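Local coordinates for nicastrin (Dictyostelium purpureum, PDB 4R12), which probably serves as an essential, putatively substrate-recruiting subunit of gamma-secretase, the protease complex that cuts proteins such as Notch within the membrane, at residues Gln198-Ser203 against Leu504-Leu509; Leu325-Arg330 against Tyr405-Pro410; Glu379-Ser384 against Val399-Asp404; Tyr515-Thr520 against Gln537-Asn542. One frame throughout, in Å; residues are numbered along the deposited sequence.

Overall arrangement
The four contacts form two groups. Interactions 2 and 3 lie side by side in the large lobe, with centres 8 Å apart; Asn326 N and Ile400 O, 2.9 Å apart, probably hydrogen-bond where the end of one strand meets the next. Interactions 1 and 4 form the second group, their centres 16 Å apart. They touch where Ser203 N reaches Asn542 O at 3.1 Å, and helix 500-512 of interaction 1 leads directly into strand 516-522 of interaction 4. The bound calcium ion belongs to this region, about 7 Å from the side chain of Cys538 and about 10 Å from that of His506. Interaction 4 lies about 38 Å, centre to centre, from both interactions 2 and 3.

Interaction 1: residues Gln198-Ser203 against Leu504-Leu509; sequences QSIWSS and LIHRLL
Leu509 packs its CD2 methyl against two residues of the strand at once, lying 3.8 Å from Ile200 CG2 and 3.7 Å from Ser202 CB. Its CG is anti to the backbone N (chi1 -180°), which carries the branched end away from the helix and onto the strand. Ser202 suits the spot because its small CB lets the leucine come close to the backbone, while its hydroxyl is satisfied by Thr543 and Thr513. Ile200 meets the helix with both branches. The Ile200 and Leu509 side chains slide past each other in opposite directions, and Ile200 CD1 meets the CG2 methyl of Ile505 at 3.9 Å. This is a helix lying on a beta sheet: strand 198-203 and helix 504-509 run nearly parallel, 11° apart, with axes 9.0 Å from each other at closest approach. Alternation along the strand sends Ile200 and Ser202 to the helix and turns Trp201 away from it. Phe462 of helix 452-463 also touches Ile505, and the aliphatic part is buried. The looser side is at His506, which is partly exposed. Its side chain crosses that of Ile200 at about a right angle, and CG2 of Ile200 comes obliquely to the ring, 4.0 Å from His506 CD2. A histidine fits this border because a ring carbon can rest on the isoleucine, while the side chain also touches Leu545 of the adjoining strand.

Interaction 2: residues Leu325-Arg330 against Tyr405-Pro410; sequences LNQIGR and YKYSNP
Arg330 and Ser408 are the nearest pair of CA atoms across the segments, 6.4 Å apart; neither segment is a regular helix or strand. Gln327 has a positive phi (66°), unusual for a residue with a side chain, and with this backbone its side chain points at the facing loop. From there its extended chain uses both ends of the amide. OE1 accepts from Asn409 ND2 at 3.0 Å in a nearly straight bond, the donor lying almost on the line of the C=O bond. NE2 sits 3.2 Å above the centre of the Tyr407 ring, the amide plane standing 84° to the ring, consistent with an N-H directed at the pi cloud. These loops follow strands 319-325 and 397-401, neighbouring parallel strands of the large lobe, whose fold is related to zinc aminopeptidases. A leucine in place of Gln327 would probably leave Asn409 ND2 without this acceptor and the Tyr407 face without its polar partner. Asn409 has further bonds to Asn421 and Asp417, which fix its amide. Arg330 works at the partly exposed side: Pro410 CD lies 3.5 Å above one face of the guanidinium, toward its rim, and NE makes a weak bond to Ser408 O at 3.3 Å. A water in the guanidinium plane accepts from NH2 at 2.6 Å, while NH1 is held by the carbonyl oxygen of Asn421.

Interaction 3: residues Glu379-Ser384 against Val399-Asp404; sequences ELPPSS and VITDHD
Pro381 faces the edge of the His403 imidazole, its CB near the ring plane and 4.0 Å from CE1. The same proline lays CG against Thr401 CG2 at 4.3 Å, so one compact, rigid ring touches both Thr401 and His403. Thr401 OG1 lies over one face of the imidazole, 3.2 Å above its plane and toward the rim. It also accepts from His403 N at 3.1 Å, forming an ST turn as the chain leaves the strand, and is hydrogen-bonded to His345 NE2 of strand 339-347. The ring's own ND1 is tied to Tyr405 O, which helps fix its rotation. Strand 397-401 belongs to the aminopeptidase-like large lobe, set between strands 319-325 and 339-347, and the 379-384 loop passes beside it on the way to helix 385-389. At the other end Val399 splits its methyls over Ser383: CG1 lies near CB and CG2 lies 4.0 Å from OG. Ser383 OG sits between its backbone N and carbonyl carbon (chi1 55°), and from there donates back to Pro381 O at 3.0 Å, tilted 23° from the carbonyl plane. Replacing Ser383 by an alanine is likely to leave the Pro381 carbonyl without this donor and the loop less fixed. Leu380 CD1 adds a looser apolar touch, 4.4 Å from Val399 CG2.

Interaction 4: residues Tyr515-Thr520 against Gln537-Asn542; sequences YNSTLT and QCVSSN
Thr518 and Cys538 form a hydrogen-bonded antiparallel pair, each bonding through its own N to the other's O (Thr518 N to Cys538 O 2.9 Å, Cys538 N to Thr518 O 2.8 Å). Further along, Ser540 N donates almost straight to Asn516 O, and Tyr515 N to Ser540 O. Because Tyr515 and Asn516 both face Ser540, the strand carries a classic beta bulge there. Between these bonds, CA-H groups of Ser517, Gln537 and Val539 make close contacts with opposing carbonyl oxygens.

Among the side chains, one polar bond stands out: Gln537 NE2 donates to Ser517 OG at 2.9 Å, with the hydroxyl in the amide plane. The glutamine's bend at chi2 (-80°) folds it across the neighbouring strand, so that OE1 rests 3.5 Å from Leu519 CB.

The apolar contacts are a CH-pi contact, with Ser540 CB 4.0 Å from the centre of the Tyr515 ring over one face, and the meeting of Thr520 CG2 with Cys538 SG at 3.7 Å. A small serine lets the tyrosine ring bring its face over CB at this exposed edge.

Cys538 is also bonded to Cys528, a calcium ligand, so a disulfide ties strand 536-540 to the calcium site, to which Asp525 and Ser531 also belong. Strand 536-540 is the middle of a three-stranded antiparallel sheet, between 516-522 and 532-534; helix 500-512 reaches it through Tyr510 OH, bonded to Val539 O, and strand 542-548 continues from its end.

Interaction 1: residues Gln198-Ser203 against Leu504-Leu509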
loop_
_atom_site.group_PDB
_atom_site.type_symbol
_atom_site.label_atom_id
_atom_site.label_comp_id
_atom_site.label_asym_id
_atom_site.label_seq_id
_atom_site.Cartn_x
_atom_site.Cartn_y
_atom_site.Cartn_z
ATOM N N GLN A 198 5.613 -4.830 8.079
ATOM C CA GLN A 198 4.832 -5.764 8.866
ATOM C C GLN A 198 3.404 -5.925 8.334
ATOM O O GLN A 198 2.713 -4.928 8.084
ATOM C CB GLN A 198 4.772 -5.307 10.331
ATOM C CG GLN A 198 6.132 -5.231 11.035
ATOM C CD GLN A 198 6.773 -6.605 11.234
ATOM O OE1 GLN A 198 6.136 -7.538 11.725
ATOM N NE2 GLN A 198 8.037 -6.728 10.850
ATOM N N SER A 199 2.981 -7.176 8.160
ATOM C CA SER A 199 1.578 -7.503 7.902
ATOM C C SER A 199 0.875 -7.643 9.236
ATOM O O SER A 199 1.532 -7.707 10.273
ATOM C CB SER A 199 1.439 -8.796 7.093
ATOM O OG SER A 199 2.187 -8.750 5.884
ATOM N N ILE A 200 -0.460 -7.694 9.221
ATOM C CA ILE A 200 -1.231 -7.875 10.450
ATOM C C ILE A 200 -2.361 -8.877 10.224
ATOM O O ILE A 200 -3.082 -8.793 9.222
ATOM C CB ILE A 200 -1.861 -6.553 10.975
ATOM C CG1 ILE A 200 -0.875 -5.380 10.944
ATOM C CG2 ILE A 200 -2.370 -6.713 12.419
ATOM C CD1 ILE A 200 -1.023 -4.476 9.718
ATOM N N TRP A 201 -2.507 -9.837 11.137
ATOM C CA TRP A 201 -3.652 -10.747 11.060
ATOM C C TRP A 201 -4.380 -10.820 12.392
ATOM O O TRP A 201 -3.837 -10.456 13.448
ATOM C CB TRP A 201 -3.226 -12.157 10.596
ATOM C CG TRP A 201 -2.297 -12.890 11.516
ATOM C CD1 TRP A 201 -0.932 -12.826 11.526
ATOM C CD2 TRP A 201 -2.659 -13.826 12.539
ATOM N NE1 TRP A 201 -0.423 -13.648 12.503
ATOM C CE2 TRP A 201 -1.463 -14.268 13.142
ATOM C CE3 TRP A 201 -3.879 -14.311 13.026
ATOM C CZ2 TRP A 201 -1.451 -15.180 14.198
ATOM C CZ3 TRP A 201 -3.862 -15.217 14.076
ATOM C CH2 TRP A 201 -2.655 -15.647 14.641
ATOM N N SER A 202 -5.621 -11.288 12.346
ATOM C CA SER A 202 -6.484 -11.198 13.511
ATOM C C SER A 202 -7.602 -12.209 13.449
ATOM O O SER A 202 -8.085 -12.546 12.370
ATOM C CB SER A 202 -7.079 -9.792 13.627
ATOM O OG SER A 202 -7.928 -9.690 14.761
ATOM N N SER A 203 -8.016 -12.660 14.631
ATOM C CA SER A 203 -9.193 -13.493 14.800
ATOM C C SER A 203 -9.959 -13.011 16.037
ATOM O O SER A 203 -9.343 -12.557 16.995
ATOM C CB SER A 203 -8.795 -14.962 14.945
ATOM O OG SER A 203 -9.892 -15.736 15.396
ATOM N N LEU A 504 -1.013 2.264 13.031
ATOM C CA LEU A 504 -2.435 2.595 13.198
ATOM C C LEU A 504 -3.346 1.421 12.836
ATOM O O LEU A 504 -4.258 1.066 13.608
ATOM C CB LEU A 504 -2.811 3.825 12.360
ATOM C CG LEU A 504 -4.286 4.250 12.387
ATOM C CD1 LEU A 504 -4.798 4.421 13.824
ATOM C CD2 LEU A 504 -4.498 5.536 11.608
ATOM N N ILE A 505 -3.127 0.817 11.665
ATOM C CA ILE A 505 -3.928 -0.351 11.288
ATOM C C ILE A 505 -3.795 -1.448 12.361
ATOM O O ILE A 505 -4.789 -2.037 12.785
ATOM C CB ILE A 505 -3.524 -0.909 9.900
ATOM C CG1 ILE A 505 -3.911 0.073 8.785
ATOM C CG2 ILE A 505 -4.178 -2.244 9.637
ATOM C CD1 ILE A 505 -3.350 -0.326 7.406
ATOM N N HIS A 506 -2.574 -1.695 12.818
ATOM C CA HIS A 506 -2.351 -2.692 13.871
ATOM C C HIS A 506 -3.133 -2.366 15.164
ATOM O O HIS A 506 -3.873 -3.199 15.680
ATOM C CB HIS A 506 -0.851 -2.794 14.175
ATOM C CG HIS A 506 -0.519 -3.706 15.315
ATOM N ND1 HIS A 506 0.476 -3.419 16.223
ATOM C CD2 HIS A 506 -1.026 -4.910 15.679
ATOM C CE1 HIS A 506 0.558 -4.401 17.110
ATOM N NE2 HIS A 506 -0.342 -5.315 16.801
ATOM N N ARG A 507 -2.959 -1.164 15.681
ATOM C CA ARG A 507 -3.587 -0.815 16.960
ATOM C C ARG A 507 -5.114 -0.744 16.846
ATOM O O ARG A 507 -5.836 -1.104 17.790
ATOM C CB ARG A 507 -3.039 0.506 17.478
ATOM C CG ARG A 507 -1.531 0.552 17.727
ATOM C CD ARG A 507 -1.145 0.165 19.139
ATOM N NE ARG A 507 -1.734 1.042 20.154
ATOM C CZ ARG A 507 -1.653 0.812 21.461
ATOM N NH1 ARG A 507 -1.011 -0.266 21.894
ATOM N NH2 ARG A 507 -2.213 1.648 22.337
ATOM N N LEU A 508 -5.610 -0.299 15.695
ATOM C CA LEU A 508 -7.049 -0.237 15.474
ATOM C C LEU A 508 -7.659 -1.645 15.347
ATOM O O LEU A 508 -8.661 -1.951 15.993
ATOM C CB LEU A 508 -7.358 0.606 14.227
ATOM C CG LEU A 508 -8.832 0.739 13.848
ATOM C CD1 LEU A 508 -9.626 1.446 14.978
ATOM C CD2 LEU A 508 -8.983 1.477 12.502
ATOM N N LEU A 509 -7.040 -2.503 14.538
ATOM C CA LEU A 509 -7.510 -3.882 14.359
ATOM C C LEU A 509 -7.467 -4.642 15.686
ATOM O O LEU A 509 -8.402 -5.359 16.028
ATOM C CB LEU A 509 -6.662 -4.622 13.312
ATOM C CG LEU A 509 -7.013 -6.086 12.992
ATOM C CD1 LEU A 509 -8.457 -6.198 12.536
ATOM C CD2 LEU A 509 -6.091 -6.652 11.922
#

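Interaction 2: residues Leu325-Arg330 against Tyr405-Pro410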
loop_
_atom_site.group_PDB
_atom_site.type_symbol
_atom_site.label_atom_id
_atom_site.label_comp_id
_atom_site.label_asym_id
_atom_site.label_seq_id
_atom_site.Cartn_x
_atom_site.Cartn_y
_atom_site.Cartn_z
ATOM N N LEU A 325 -10.028 -9.153 -1.157
ATOM C CA LEU A 325 -10.498 -7.891 -1.702
ATOM C C LEU A 325 -9.362 -7.257 -2.505
ATOM O O LEU A 325 -8.273 -7.089 -1.989
ATOM C CB LEU A 325 -10.948 -6.958 -0.577
ATOM C CG LEU A 325 -11.940 -7.587 0.399
ATOM C CD1 LEU A 325 -12.398 -6.522 1.376
ATOM C CD2 LEU A 325 -13.131 -8.200 -0.350
ATOM N N ASN A 326 -9.603 -6.919 -3.769
ATOM C CA ASN A 326 -8.513 -6.374 -4.566
ATOM C C ASN A 326 -9.008 -5.397 -5.621
ATOM O O ASN A 326 -9.325 -5.790 -6.758
ATOM C CB ASN A 326 -7.722 -7.509 -5.215
ATOM C CG ASN A 326 -6.328 -7.061 -5.637
ATOM O OD1 ASN A 326 -6.190 -6.120 -6.416
ATOM N ND2 ASN A 326 -5.294 -7.697 -5.083
ATOM N N GLN A 327 -9.046 -4.125 -5.209
ATOM C CA GLN A 327 -9.642 -2.982 -5.929
ATOM C C GLN A 327 -11.164 -3.112 -6.048
ATOM O O GLN A 327 -11.685 -3.694 -7.010
ATOM C CB GLN A 327 -8.991 -2.805 -7.311
ATOM C CG GLN A 327 -7.463 -2.703 -7.251
ATOM C CD GLN A 327 -6.866 -2.072 -8.508
ATOM O OE1 GLN A 327 -6.648 -0.858 -8.566
ATOM N NE2 GLN A 327 -6.633 -2.890 -9.527
ATOM N N ILE A 328 -11.882 -2.564 -5.066
ATOM C CA ILE A 328 -13.342 -2.736 -5.022
ATOM C C ILE A 328 -14.099 -1.415 -4.877
ATOM O O ILE A 328 -15.315 -1.407 -4.617
ATOM C CB ILE A 328 -13.755 -3.696 -3.876
ATOM C CG1 ILE A 328 -13.338 -3.147 -2.503
ATOM C CG2 ILE A 328 -13.176 -5.102 -4.109
ATOM C CD1 ILE A 328 -13.929 -3.957 -1.327
ATOM N N GLY A 329 -13.390 -0.302 -5.091
ATOM C CA GLY A 329 -13.943 1.024 -4.861
ATOM C C GLY A 329 -14.424 1.744 -6.112
ATOM O O GLY A 329 -14.935 2.876 -6.054
ATOM N N ARG A 330 -14.264 1.096 -7.258
ATOM C CA ARG A 330 -14.814 1.648 -8.489
ATOM C C ARG A 330 -15.701 0.670 -9.208
ATOM O O ARG A 330 -15.540 0.468 -10.409
ATOM C CB ARG A 330 -13.707 2.084 -9.438
ATOM C CG ARG A 330 -13.188 3.447 -9.162
ATOM C CD ARG A 330 -12.137 3.846 -10.188
ATOM N NE ARG A 330 -12.704 4.328 -11.437
ATOM C CZ ARG A 330 -13.078 5.582 -11.668
ATOM N NH1 ARG A 330 -12.986 6.499 -10.711
ATOM N NH2 ARG A 330 -13.557 5.918 -12.861
ATOM N N TYR A 405 -11.642 -7.449 -17.039
ATOM C CA TYR A 405 -10.252 -7.534 -17.494
ATOM C C TYR A 405 -9.489 -6.248 -17.109
ATOM O O TYR A 405 -9.014 -6.125 -15.976
ATOM C CB TYR A 405 -10.210 -7.803 -19.012
ATOM C CG TYR A 405 -8.820 -7.953 -19.612
ATOM C CD1 TYR A 405 -7.702 -8.143 -18.810
ATOM C CD2 TYR A 405 -8.630 -7.892 -20.993
ATOM C CE1 TYR A 405 -6.429 -8.265 -19.357
ATOM C CE2 TYR A 405 -7.359 -8.015 -21.555
ATOM C CZ TYR A 405 -6.263 -8.198 -20.726
ATOM O OH TYR A 405 -5.004 -8.316 -21.263
ATOM N N LYS A 406 -9.364 -5.306 -18.046
ATOM C CA LYS A 406 -8.675 -4.027 -17.809
ATOM C C LYS A 406 -9.127 -3.352 -16.500
ATOM O O LYS A 406 -10.324 -3.237 -16.234
ATOM C CB LYS A 406 -8.918 -3.089 -19.009
ATOM C CG LYS A 406 -8.550 -1.629 -18.801
ATOM C CD LYS A 406 -8.827 -0.782 -20.074
ATOM C CE LYS A 406 -8.290 0.653 -19.906
ATOM N NZ LYS A 406 -7.919 1.289 -21.205
ATOM N N TYR A 407 -8.164 -2.933 -15.682
ATOM C CA TYR A 407 -8.456 -2.244 -14.421
ATOM C C TYR A 407 -9.485 -1.131 -14.592
ATOM O O TYR A 407 -9.422 -0.368 -15.554
ATOM C CB TYR A 407 -7.171 -1.626 -13.835
ATOM C CG TYR A 407 -6.222 -2.566 -13.116
ATOM C CD1 TYR A 407 -6.578 -3.878 -12.816
ATOM C CD2 TYR A 407 -4.967 -2.119 -12.707
ATOM C CE1 TYR A 407 -5.693 -4.724 -12.137
ATOM C CE2 TYR A 407 -4.084 -2.951 -12.026
ATOM C CZ TYR A 407 -4.449 -4.254 -11.753
ATOM O OH TYR A 407 -3.566 -5.071 -11.073
ATOM N N SER A 408 -10.429 -1.031 -13.664
ATOM C CA SER A 408 -11.309 0.127 -13.635
ATOM C C SER A 408 -10.572 1.363 -13.075
ATOM O O SER A 408 -10.844 2.491 -13.475
ATOM C CB SER A 408 -12.563 -0.184 -12.804
ATOM O OG SER A 408 -13.288 -1.249 -13.422
ATOM N N ASN A 409 -9.660 1.135 -12.141
ATOM C CA ASN A 409 -8.762 2.183 -11.630
ATOM C C ASN A 409 -7.990 2.886 -12.754
ATOM O O ASN A 409 -7.102 2.292 -13.360
ATOM C CB ASN A 409 -7.776 1.561 -10.632
ATOM C CG ASN A 409 -7.019 2.608 -9.802
ATOM O OD1 ASN A 409 -7.082 3.807 -10.079
ATOM N ND2 ASN A 409 -6.271 2.141 -8.801
ATOM N N PRO A 410 -8.317 4.162 -13.027
ATOM C CA PRO A 410 -7.624 4.894 -14.092
ATOM C C PRO A 410 -6.318 5.553 -13.625
ATOM O O PRO A 410 -5.602 6.144 -14.439
ATOM C CB PRO A 410 -8.650 5.947 -14.504
ATOM C CG PRO A 410 -9.395 6.232 -13.238
ATOM C CD PRO A 410 -9.437 4.944 -12.457
HETATM O O HOH W 1 -13.966 3.540 -13.838
#

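Interaction 3: residues Glu379-Ser384 against Val399-Asp404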
loop_
_atom_site.group_PDB
_atom_site.type_symbol
_atom_site.label_atom_id
_atom_site.label_comp_id
_atom_site.label_asym_id
_atom_site.label_seq_id
_atom_site.Cartn_x
_atom_site.Cartn_y
_atom_site.Cartn_z
ATOM N N GLU A 379 -7.104 -16.095 -16.550
ATOM C CA GLU A 379 -6.024 -15.928 -15.587
ATOM C C GLU A 379 -6.511 -15.013 -14.468
ATOM O O GLU A 379 -7.203 -14.031 -14.736
ATOM C CB GLU A 379 -4.772 -15.330 -16.241
ATOM C CG GLU A 379 -4.150 -16.164 -17.351
ATOM C CD GLU A 379 -2.860 -15.544 -17.877
ATOM O OE1 GLU A 379 -2.418 -14.513 -17.319
ATOM O OE2 GLU A 379 -2.288 -16.080 -18.848
ATOM N N LEU A 380 -6.183 -15.341 -13.222
ATOM C CA LEU A 380 -6.419 -14.407 -12.123
ATOM C C LEU A 380 -5.629 -13.118 -12.346
ATOM O O LEU A 380 -4.560 -13.148 -12.949
ATOM C CB LEU A 380 -6.009 -15.016 -10.782
ATOM C CG LEU A 380 -6.855 -16.092 -10.110
ATOM C CD1 LEU A 380 -6.304 -16.274 -8.723
ATOM C CD2 LEU A 380 -8.336 -15.705 -10.041
ATOM N N PRO A 381 -6.163 -11.980 -11.876
ATOM C CA PRO A 381 -5.403 -10.725 -11.902
ATOM C C PRO A 381 -4.335 -10.756 -10.820
ATOM O O PRO A 381 -4.409 -11.628 -9.959
ATOM C CB PRO A 381 -6.465 -9.665 -11.597
ATOM C CG PRO A 381 -7.461 -10.380 -10.729
ATOM C CD PRO A 381 -7.491 -11.816 -11.262
ATOM N N PRO A 382 -3.354 -9.840 -10.873
ATOM C CA PRO A 382 -2.356 -9.783 -9.800
ATOM C C PRO A 382 -3.031 -9.710 -8.438
ATOM O O PRO A 382 -3.826 -8.801 -8.202
ATOM C CB PRO A 382 -1.587 -8.488 -10.090
ATOM C CG PRO A 382 -1.813 -8.209 -11.521
ATOM C CD PRO A 382 -3.167 -8.769 -11.867
ATOM N N SER A 383 -2.749 -10.676 -7.574
ATOM C CA SER A 383 -3.443 -10.769 -6.297
ATOM C C SER A 383 -2.651 -11.610 -5.316
ATOM O O SER A 383 -1.880 -12.487 -5.715
ATOM C CB SER A 383 -4.839 -11.375 -6.480
ATOM O OG SER A 383 -4.756 -12.632 -7.127
ATOM N N SER A 384 -2.857 -11.330 -4.036
ATOM C CA SER A 384 -2.185 -12.031 -2.950
ATOM C C SER A 384 -2.562 -13.504 -2.882
ATOM O O SER A 384 -1.807 -14.320 -2.328
ATOM C CB SER A 384 -2.507 -11.347 -1.618
ATOM O OG SER A 384 -1.920 -10.058 -1.588
ATOM N N VAL A 399 -11.324 -13.931 -5.574
ATOM C CA VAL A 399 -10.768 -12.592 -5.593
ATOM C C VAL A 399 -11.860 -11.643 -6.086
ATOM O O VAL A 399 -12.376 -11.792 -7.187
ATOM C CB VAL A 399 -9.518 -12.510 -6.490
ATOM C CG1 VAL A 399 -8.914 -11.119 -6.454
ATOM C CG2 VAL A 399 -8.486 -13.554 -6.049
ATOM N N ILE A 400 -12.225 -10.682 -5.248
ATOM C CA ILE A 400 -13.264 -9.723 -5.591
ATOM C C ILE A 400 -12.644 -8.409 -6.080
ATOM O O ILE A 400 -11.870 -7.795 -5.359
ATOM C CB ILE A 400 -14.178 -9.436 -4.373
ATOM C CG1 ILE A 400 -14.740 -10.745 -3.797
ATOM C CG2 ILE A 400 -15.282 -8.463 -4.752
ATOM C CD1 ILE A 400 -15.717 -10.542 -2.608
ATOM N N THR A 401 -12.987 -7.988 -7.299
ATOM C CA THR A 401 -12.448 -6.757 -7.877
ATOM C C THR A 401 -13.544 -5.940 -8.536
ATOM O O THR A 401 -14.692 -6.385 -8.631
ATOM C CB THR A 401 -11.357 -7.038 -8.969
ATOM O OG1 THR A 401 -11.996 -7.330 -10.220
ATOM C CG2 THR A 401 -10.450 -8.203 -8.582
ATOM N N ASP A 402 -13.178 -4.760 -9.027
ATOM C CA ASP A 402 -14.123 -3.896 -9.728
ATOM C C ASP A 402 -13.917 -3.915 -11.243
ATOM O O ASP A 402 -14.346 -2.991 -11.947
ATOM C CB ASP A 402 -14.043 -2.456 -9.213
ATOM C CG ASP A 402 -12.649 -1.879 -9.283
ATOM O OD1 ASP A 402 -11.788 -2.445 -10.008
ATOM O OD2 ASP A 402 -12.416 -0.859 -8.591
ATOM N N HIS A 403 -13.274 -4.965 -11.746
ATOM C CA HIS A 403 -13.028 -5.062 -13.181
ATOM C C HIS A 403 -13.096 -6.503 -13.678
ATOM O O HIS A 403 -12.716 -7.446 -12.973
ATOM C CB HIS A 403 -11.652 -4.475 -13.523
ATOM C CG HIS A 403 -10.529 -5.132 -12.775
ATOM N ND1 HIS A 403 -9.726 -6.109 -13.334
ATOM C CD2 HIS A 403 -10.108 -4.989 -11.498
ATOM C CE1 HIS A 403 -8.849 -6.519 -12.436
ATOM N NE2 HIS A 403 -9.060 -5.859 -11.312
ATOM N N ASP A 404 -13.554 -6.664 -14.913
ATOM C CA ASP A 404 -13.511 -7.964 -15.574
ATOM C C ASP A 404 -12.079 -8.214 -16.047
ATOM O O ASP A 404 -11.374 -9.082 -15.510
ATOM C CB ASP A 404 -14.504 -8.014 -16.737
ATOM C CG ASP A 404 -14.323 -9.257 -17.619
ATOM O OD1 ASP A 404 -13.798 -10.278 -17.119
ATOM O OD2 ASP A 404 -14.706 -9.206 -18.803
#

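Interaction 4: residues Tyr515-Thr520 against Gln537-Asn542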
loop_
_atom_site.group_PDB
_atom_site.type_symbol
_atom_site.label_atom_id
_atom_site.label_comp_id
_atom_site.label_asym_id
_atom_site.label_seq_id
_atom_site.Cartn_x
_atom_site.Cartn_y
_atom_site.Cartn_z
ATOM N N TYR A 515 -11.040 -9.179 23.108
ATOM C CA TYR A 515 -11.977 -9.980 23.897
ATOM C C TYR A 515 -11.923 -9.637 25.389
ATOM O O TYR A 515 -12.788 -10.059 26.152
ATOM C CB TYR A 515 -11.725 -11.485 23.684
ATOM C CG TYR A 515 -10.302 -11.952 23.899
ATOM C CD1 TYR A 515 -9.860 -12.340 25.158
ATOM C CD2 TYR A 515 -9.408 -12.035 22.838
ATOM C CE1 TYR A 515 -8.567 -12.778 25.355
ATOM C CE2 TYR A 515 -8.114 -12.472 23.024
ATOM C CZ TYR A 515 -7.701 -12.841 24.291
ATOM O OH TYR A 515 -6.420 -13.273 24.493
ATOM N N ASN A 516 -10.925 -8.869 25.812
ATOM C CA ASN A 516 -10.848 -8.466 27.218
ATOM C C ASN A 516 -10.090 -7.145 27.369
ATOM O O ASN A 516 -9.245 -6.794 26.539
ATOM C CB ASN A 516 -10.183 -9.566 28.062
ATOM C CG ASN A 516 -10.389 -9.372 29.575
ATOM O OD1 ASN A 516 -11.406 -8.834 30.017
ATOM N ND2 ASN A 516 -9.419 -9.821 30.368
ATOM N N SER A 517 -10.422 -6.417 28.425
ATOM C CA SER A 517 -9.785 -5.149 28.743
ATOM C C SER A 517 -9.896 -4.901 30.236
ATOM O O SER A 517 -10.986 -4.953 30.796
ATOM C CB SER A 517 -10.427 -4.001 27.971
ATOM O OG SER A 517 -9.783 -2.778 28.278
ATOM N N THR A 518 -8.767 -4.608 30.871
ATOM C CA THR A 518 -8.712 -4.491 32.322
ATOM C C THR A 518 -8.035 -3.195 32.719
ATOM O O THR A 518 -6.988 -2.855 32.172
ATOM C CB THR A 518 -7.955 -5.674 32.946
ATOM O OG1 THR A 518 -8.601 -6.893 32.568
ATOM C CG2 THR A 518 -7.931 -5.557 34.475
ATOM N N LEU A 519 -8.638 -2.474 33.662
ATOM C CA LEU A 519 -8.053 -1.236 34.177
ATOM C C LEU A 519 -6.825 -1.536 35.031
ATOM O O LEU A 519 -6.947 -2.162 36.075
ATOM C CB LEU A 519 -9.082 -0.456 34.997
ATOM C CG LEU A 519 -8.591 0.766 35.778
ATOM C CD1 LEU A 519 -7.979 1.804 34.837
ATOM C CD2 LEU A 519 -9.750 1.379 36.559
ATOM N N THR A 520 -5.650 -1.079 34.594
ATOM C CA THR A 520 -4.397 -1.394 35.291
ATOM C C THR A 520 -3.534 -0.160 35.524
ATOM O O THR A 520 -2.538 -0.210 36.242
ATOM C CB THR A 520 -3.559 -2.414 34.494
ATOM O OG1 THR A 520 -3.110 -1.796 33.282
ATOM C CG2 THR A 520 -4.390 -3.640 34.137
ATOM N N GLN A 537 -5.622 0.847 30.088
ATOM C CA GLN A 537 -6.214 -0.484 30.018
ATOM C C GLN A 537 -5.230 -1.477 29.419
ATOM O O GLN A 537 -4.577 -1.169 28.417
ATOM C CB GLN A 537 -7.490 -0.479 29.171
ATOM C CG GLN A 537 -8.546 0.533 29.605
ATOM C CD GLN A 537 -9.357 0.053 30.789
ATOM O OE1 GLN A 537 -9.476 0.754 31.780
ATOM N NE2 GLN A 537 -9.916 -1.150 30.690
ATOM N N CYS A 538 -5.129 -2.662 30.027
ATOM C CA CYS A 538 -4.484 -3.798 29.361
ATOM C C CYS A 538 -5.527 -4.514 28.515
ATOM O O CYS A 538 -6.528 -5.007 29.036
ATOM C CB CYS A 538 -3.844 -4.753 30.374
ATOM S SG CYS A 538 -2.327 -4.074 31.077
ATOM N N VAL A 539 -5.314 -4.522 27.203
ATOM C CA VAL A 539 -6.313 -5.023 26.266
ATOM C C VAL A 539 -5.819 -6.310 25.622
ATOM O O VAL A 539 -4.675 -6.399 25.173
ATOM C CB VAL A 539 -6.639 -3.975 25.177
ATOM C CG1 VAL A 539 -7.699 -4.492 24.215
ATOM C CG2 VAL A 539 -7.087 -2.663 25.828
ATOM N N SER A 540 -6.689 -7.310 25.590
ATOM C CA SER A 540 -6.317 -8.608 25.045
ATOM C C SER A 540 -7.011 -8.825 23.708
ATOM O O SER A 540 -8.217 -8.647 23.595
ATOM C CB SER A 540 -6.682 -9.718 26.024
ATOM O OG SER A 540 -5.964 -9.563 27.236
ATOM N N SER A 541 -6.232 -9.210 22.708
ATOM C CA SER A 541 -6.751 -9.486 21.363
ATOM C C SER A 541 -5.847 -10.469 20.640
ATOM O O SER A 541 -4.623 -10.382 20.745
ATOM C CB SER A 541 -6.859 -8.193 20.545
ATOM O OG SER A 541 -7.336 -8.443 19.231
ATOM N N ASN A 542 -6.455 -11.376 19.880
ATOM C CA ASN A 542 -5.729 -12.340 19.054
ATOM C C ASN A 542 -5.325 -11.713 17.717
ATOM O O ASN A 542 -5.723 -12.173 16.641
ATOM C CB ASN A 542 -6.586 -13.594 18.835
ATOM C CG ASN A 542 -5.770 -14.800 18.425
ATOM O OD1 ASN A 542 -4.546 -14.792 18.504
ATOM N ND2 ASN A 542 -6.449 -15.847 17.988
#